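Local coordinates for terminase, small subunit (Thermus phage G20c, PDB 6EJQ), which assembles as a nine-subunit ring and probably recognises the packaging initiation site on the viral DNA and regulates the ATPase of the large terminase subunit, at residues 6-11 / 43-48; 68-73 / 131-136. One frame throughout, in Å; residues are numbered along the deposited sequence.

Contact 1 of 2, residues 6-11 / 43-48; sequences VSFRDR and LHVLAE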
loop_
_atom_site.group_PDB
_atom_site.type_symbol
_atom_site.label_atom_id
_atom_site.label_comp_id
_atom_site.label_asym_id
_atom_site.label_seq_id
_atom_site.Cartn_x
_atom_site.Cartn_y
_atom_site.Cartn_z
ATOM N N VAL B 6 16.090 -40.683 -14.800
ATOM C CA VAL B 6 16.024 -39.348 -14.182
ATOM C C VAL B 6 14.685 -38.657 -14.519
ATOM O O VAL B 6 14.087 -38.005 -13.660
ATOM C CB VAL B 6 17.247 -38.471 -14.587
ATOM C CG1 VAL B 6 17.089 -37.026 -14.107
ATOM C CG2 VAL B 6 18.540 -39.072 -14.032
ATOM N N SER B 7 14.222 -38.818 -15.757
ATOM C CA SER B 7 12.915 -38.318 -16.189
ATOM C C SER B 7 11.769 -38.865 -15.331
ATOM O O SER B 7 10.814 -38.140 -15.036
ATOM C CB SER B 7 12.670 -38.667 -17.659
ATOM O OG SER B 7 11.361 -38.330 -18.070
ATOM N N PHE B 8 11.873 -40.137 -14.943
ATOM C CA PHE B 8 10.901 -40.771 -14.050
ATOM C C PHE B 8 11.007 -40.182 -12.641
ATOM O O PHE B 8 9.990 -39.801 -12.060
ATOM C CB PHE B 8 11.092 -42.297 -14.023
ATOM C CG PHE B 8 10.197 -43.014 -13.043
ATOM C CD1 PHE B 8 8.862 -43.218 -13.327
ATOM C CD2 PHE B 8 10.701 -43.498 -11.841
ATOM C CE1 PHE B 8 8.037 -43.879 -12.428
ATOM C CE2 PHE B 8 9.885 -44.166 -10.939
ATOM C CZ PHE B 8 8.548 -44.357 -11.233
ATOM N N ARG B 9 12.228 -40.112 -12.106
ATOM C CA ARG B 9 12.461 -39.474 -10.812
ATOM C C ARG B 9 11.887 -38.055 -10.794
ATOM O O ARG B 9 11.133 -37.707 -9.885
ATOM C CB ARG B 9 13.950 -39.428 -10.456
ATOM C CG ARG B 9 14.203 -38.901 -9.047
ATOM C CD ARG B 9 15.679 -38.763 -8.681
ATOM N NE ARG B 9 16.467 -37.960 -9.620
ATOM C CZ ARG B 9 16.357 -36.638 -9.798
ATOM N NH1 ARG B 9 15.461 -35.910 -9.119
ATOM N NH2 ARG B 9 17.147 -36.029 -10.686
ATOM N N ASP B 10 12.241 -37.252 -11.797
ATOM C CA ASP B 10 11.808 -35.851 -11.855
ATOM C C ASP B 10 10.297 -35.723 -11.912
ATOM O O ASP B 10 9.730 -34.867 -11.238
ATOM C CB ASP B 10 12.423 -35.118 -13.052
ATOM C CG ASP B 10 13.907 -34.861 -12.884
ATOM O OD1 ASP B 10 14.437 -35.032 -11.760
ATOM O OD2 ASP B 10 14.547 -34.483 -13.893
ATOM N N ARG B 11 9.653 -36.577 -12.704
ATOM C CA ARG B 11 8.211 -36.523 -12.867
ATOM C C ARG B 11 7.432 -36.982 -11.608
ATOM O O ARG B 11 6.362 -36.440 -11.320
ATOM C CB ARG B 11 7.788 -37.294 -14.117
ATOM C CG ARG B 11 6.328 -37.068 -14.483
ATOM C CD ARG B 11 6.060 -37.096 -15.983
ATOM N NE ARG B 11 4.618 -37.127 -16.243
ATOM C CZ ARG B 11 3.778 -36.095 -16.094
ATOM N NH1 ARG B 11 4.204 -34.890 -15.696
ATOM N NH2 ARG B 11 2.483 -36.270 -16.349
ATOM N N LEU B 43 6.601 -43.669 -2.993
ATOM C CA LEU B 43 7.022 -43.189 -1.671
ATOM C C LEU B 43 8.527 -43.275 -1.464
ATOM O O LEU B 43 9.128 -42.354 -0.912
ATOM C CB LEU B 43 6.298 -43.955 -0.551
ATOM C CG LEU B 43 4.833 -43.584 -0.323
ATOM C CD1 LEU B 43 4.191 -44.567 0.644
ATOM C CD2 LEU B 43 4.696 -42.158 0.204
ATOM N N HIS B 44 9.127 -44.379 -1.902
ATOM C CA HIS B 44 10.585 -44.551 -1.837
ATOM C C HIS B 44 11.294 -43.558 -2.743
ATOM O O HIS B 44 12.340 -43.038 -2.388
ATOM C CB HIS B 44 11.001 -45.989 -2.204
ATOM C CG HIS B 44 10.759 -46.981 -1.111
ATOM N ND1 HIS B 44 11.378 -46.894 0.118
ATOM C CD2 HIS B 44 9.973 -48.082 -1.059
ATOM C CE1 HIS B 44 10.978 -47.895 0.882
ATOM N NE2 HIS B 44 10.122 -48.628 0.192
ATOM N N VAL B 45 10.721 -43.309 -3.915
ATOM C CA VAL B 45 11.286 -42.358 -4.865
ATOM C C VAL B 45 11.244 -40.946 -4.279
ATOM O O VAL B 45 12.236 -40.219 -4.366
ATOM C CB VAL B 45 10.567 -42.403 -6.234
ATOM C CG1 VAL B 45 11.035 -41.273 -7.148
ATOM C CG2 VAL B 45 10.797 -43.754 -6.915
ATOM N N LEU B 46 10.116 -40.576 -3.670
ATOM C CA LEU B 46 10.008 -39.267 -3.025
ATOM C C LEU B 46 10.984 -39.125 -1.862
ATOM O O LEU B 46 11.631 -38.088 -1.728
ATOM C CB LEU B 46 8.581 -38.981 -2.561
ATOM C CG LEU B 46 7.556 -38.783 -3.673
ATOM C CD1 LEU B 46 6.153 -38.774 -3.084
ATOM C CD2 LEU B 46 7.799 -37.511 -4.465
ATOM N N ALA B 47 11.114 -40.182 -1.061
ATOM C CA ALA B 47 12.068 -40.210 0.052
ATOM C C ALA B 47 13.505 -40.053 -0.421
ATOM O O ALA B 47 14.269 -39.300 0.190
ATOM C CB ALA B 47 11.917 -41.488 0.866
ATOM N N GLU B 48 13.870 -40.750 -1.500
ATOM C CA GLU B 48 15.215 -40.600 -2.091
ATOM C C GLU B 48 15.446 -39.194 -2.639
ATOM O O GLU B 48 16.505 -38.610 -2.426
ATOM C CB GLU B 48 15.472 -41.624 -3.211
ATOM C CG GLU B 48 15.665 -43.066 -2.757
ATOM C CD GLU B 48 16.802 -43.260 -1.763
ATOM O OE1 GLU B 48 17.946 -42.861 -2.054
ATOM O OE2 GLU B 48 16.541 -43.827 -0.684
#

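Contact 2 of 2, residues 68-73 / 131-136; sequences QALERA and TALLNS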
loop_
_atom_site.group_PDB
_atom_site.type_symbol
_atom_site.label_atom_id
_atom_site.label_comp_id
_atom_site.label_asym_id
_atom_site.label_seq_id
_atom_site.Cartn_x
_atom_site.Cartn_y
_atom_site.Cartn_z
ATOM N N GLN B 68 22.898 -16.557 -14.157
ATOM C CA GLN B 68 21.716 -16.897 -14.953
ATOM C C GLN B 68 20.543 -15.960 -14.689
ATOM O O GLN B 68 19.856 -15.574 -15.614
ATOM C CB GLN B 68 21.292 -18.347 -14.730
ATOM C CG GLN B 68 22.270 -19.342 -15.347
ATOM C CD GLN B 68 21.787 -20.776 -15.250
ATOM O OE1 GLN B 68 20.847 -21.174 -15.941
ATOM N NE2 GLN B 68 22.422 -21.559 -14.385
ATOM N N ALA B 69 20.324 -15.591 -13.433
ATOM C CA ALA B 69 19.236 -14.672 -13.069
ATOM C C ALA B 69 19.397 -13.313 -13.749
ATOM O O ALA B 69 18.425 -12.747 -14.261
ATOM C CB ALA B 69 19.160 -14.501 -11.561
ATOM N N LEU B 70 20.625 -12.810 -13.763
ATOM C CA LEU B 70 20.912 -11.515 -14.370
ATOM C C LEU B 70 20.766 -11.545 -15.884
ATOM O O LEU B 70 20.259 -10.591 -16.463
ATOM C CB LEU B 70 22.292 -11.002 -13.956
ATOM C CG LEU B 70 22.462 -10.761 -12.447
ATOM C CD1 LEU B 70 23.805 -10.116 -12.156
ATOM C CD2 LEU B 70 21.323 -9.943 -11.861
ATOM N N GLU B 71 21.159 -12.643 -16.519
ATOM C CA GLU B 71 20.971 -12.779 -17.964
ATOM C C GLU B 71 19.489 -12.872 -18.323
ATOM O O GLU B 71 19.047 -12.273 -19.305
ATOM C CB GLU B 71 21.733 -13.997 -18.506
ATOM C CG GLU B 71 21.757 -14.148 -20.035
ATOM C CD GLU B 71 22.441 -12.989 -20.760
ATOM O OE1 GLU B 71 23.269 -12.272 -20.153
ATOM O OE2 GLU B 71 22.138 -12.789 -21.954
ATOM N N ARG B 72 18.730 -13.624 -17.533
ATOM C CA ARG B 72 17.298 -13.754 -17.758
ATOM C C ARG B 72 16.650 -12.375 -17.627
ATOM O O ARG B 72 15.819 -12.000 -18.439
ATOM C CB ARG B 72 16.650 -14.751 -16.775
ATOM C CG ARG B 72 15.312 -15.290 -17.265
ATOM C CD ARG B 72 14.376 -15.709 -16.139
ATOM N NE ARG B 72 14.944 -16.682 -15.198
ATOM C CZ ARG B 72 15.104 -17.990 -15.430
ATOM N NH1 ARG B 72 14.802 -18.537 -16.602
ATOM N NH2 ARG B 72 15.609 -18.757 -14.480
ATOM N N ALA B 73 17.048 -11.626 -16.609
ATOM C CA ALA B 73 16.553 -10.272 -16.419
ATOM C C ALA B 73 16.907 -9.354 -17.607
ATOM O O ALA B 73 16.063 -8.559 -18.031
ATOM C CB ALA B 73 17.071 -9.702 -15.109
ATOM N N THR B 131 22.927 -4.219 -7.673
ATOM C CA THR B 131 22.837 -4.766 -6.312
ATOM C C THR B 131 23.353 -6.214 -6.249
ATOM O O THR B 131 24.209 -6.544 -5.420
ATOM C CB THR B 131 21.387 -4.692 -5.795
ATOM O OG1 THR B 131 20.973 -3.319 -5.741
ATOM C CG2 THR B 131 21.252 -5.316 -4.412
ATOM N N ALA B 132 22.853 -7.054 -7.149
ATOM C CA ALA B 132 23.273 -8.460 -7.219
ATOM C C ALA B 132 24.753 -8.627 -7.581
ATOM O O ALA B 132 25.442 -9.470 -7.000
ATOM C CB ALA B 132 22.401 -9.222 -8.196
ATOM N N LEU B 133 25.248 -7.819 -8.518
ATOM C CA LEU B 133 26.671 -7.846 -8.863
ATOM C C LEU B 133 27.546 -7.480 -7.678
ATOM O O LEU B 133 28.526 -8.168 -7.408
ATOM C CB LEU B 133 26.982 -6.933 -10.057
ATOM C CG LEU B 133 26.482 -7.437 -11.415
ATOM C CD1 LEU B 133 26.626 -6.340 -12.453
ATOM C CD2 LEU B 133 27.202 -8.695 -11.884
ATOM N N LEU B 134 27.201 -6.393 -6.991
ATOM C CA LEU B 134 27.894 -5.986 -5.768
ATOM C C LEU B 134 27.913 -7.081 -4.701
ATOM O O LEU B 134 28.948 -7.345 -4.090
ATOM C CB LEU B 134 27.238 -4.748 -5.157
ATOM C CG LEU B 134 27.695 -3.390 -5.675
ATOM C CD1 LEU B 134 26.761 -2.294 -5.165
ATOM C CD2 LEU B 134 29.138 -3.124 -5.262
ATOM N N ASN B 135 26.752 -7.673 -4.458
ATOM C CA ASN B 135 26.612 -8.733 -3.473
ATOM C C ASN B 135 27.469 -9.956 -3.826
ATOM O O ASN B 135 28.069 -10.556 -2.949
ATOM C CB ASN B 135 25.141 -9.133 -3.332
ATOM C CG ASN B 135 24.924 -10.151 -2.242
ATOM O OD1 ASN B 135 25.068 -9.834 -1.069
ATOM N ND2 ASN B 135 24.582 -11.384 -2.622
ATOM N N SER B 136 27.539 -10.298 -5.105
ATOM C CA SER B 136 28.332 -11.436 -5.544
ATOM C C SER B 136 29.831 -11.160 -5.360
ATOM O O SER B 136 30.589 -12.061 -4.971
ATOM C CB SER B 136 27.991 -11.817 -6.987
ATOM O OG SER B 136 28.654 -10.988 -7.900
#

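Contact 1 of 2, residues 6-11 / 43-48
Val-45 of helix 39-53 touches both Phe-8 and Arg-9 of helix 4-17. Within the two segments the closest CA atoms are those of Arg-9 and Val-45, 6.7 Å apart. The CB of Val-45 points at helix 4-17, and from it the side chain forks. CG1 lies anti to the backbone N (chi1 172°) and takes the Arg-9 branch. It meets the backbone at Arg-9 CA, 4.3 Å away, and the aliphatic stem at Arg-9 CG, 4.4 Å from the same methyl. CG2 lies anti to the carbonyl carbon and goes to the aromatic neighbour. It is 4.1 Å from Phe-8 CE2 and approaches the ring obliquely.

Arg-9 meets the valine with its CA and the base of its aliphatic chain. Its charged end turns back along its own helix, where Arg-9 NH1 makes a salt bridge of 3.0 Å with Asp-10 OD1. Phe-8 also packs on Leu-29 and Val-33 of helix 22-33. Its side chain therefore touches both other helices of the N-terminal domain. Val-45 rests on Val-12 as well, one turn beyond Phe-8 on helix 4-17. The domain belongs to the helix-turn-helix clan, and this contact joins its first helix to its third.

All three touching residues are partly exposed, so this is the outer margin of the small domain. The contact is apolar, and its approaches are all 4.1 Å or longer. Cohesion between these segments probably comes from dispersion and the burial of methyl and ring surface, without a directional polar bond.

Contact 2 of 2, residues 68-73 / 131-136
Leu-70 carries the whole contact from its side, sending one methyl to each of two residues on helix 112-139. CD1 is pressed against the end of Leu-133, 3.7 Å from Leu-133 CD2 and 3.9 Å from Leu-133 CG. CD2 meets the methyl of Ala-132, 3.9 Å from Ala-132 CB. The nearest CA atoms, those of Leu-70 and Ala-132, are 8.1 Å apart, and these side chains bridge the distance. Leu-70 CG is anti to the carbonyl carbon (chi1 -62°), which carries the fork out to the other helix. Leu-133 takes a similar first torsion, and the two leucines meet at a slant.

The helices run antiparallel. They are the arms of the helical hairpin 59-95/112-139 of the C-terminal domain, and nine copies of the protein assemble into the ring. Leu-133 also packs on Pro-57 of a second subunit, so the hairpin contact adjoins a subunit interface.

Beyond these three residues the two segments do not touch. Ser-136 turns its hydroxyl back on its own helix, where Ser-136 OG donates to Leu-133 O over 2.9 Å. The solvent side is at Thr-131, which is exposed and likewise bonds within its helix, to Gln-127 O. Arg-72 is buried and faces other copies: it bonds to Leu-17 O of the second subunit and forms a salt bridge with Asp-126 of a third.

How the contacts relate
Contact 1 and contact 2 lie in different domains and do not touch. Their centres are 32 Å apart, and their nearest atoms are about 15 Å apart. They follow in series along the chain: contact 1 closes within the N-terminal domain before contact 2 opens in the C-terminal hairpin. Helices 39-53 and 59-95 are consecutive, and the short link between them joins the two units. No other chain of the nonamer touches the segments of contact 1, whereas two neighbouring subunits reach those of contact 2. This fits a helix-turn-helix domain, probably for DNA recognition, carried on a hairpin that takes part in ring assembly.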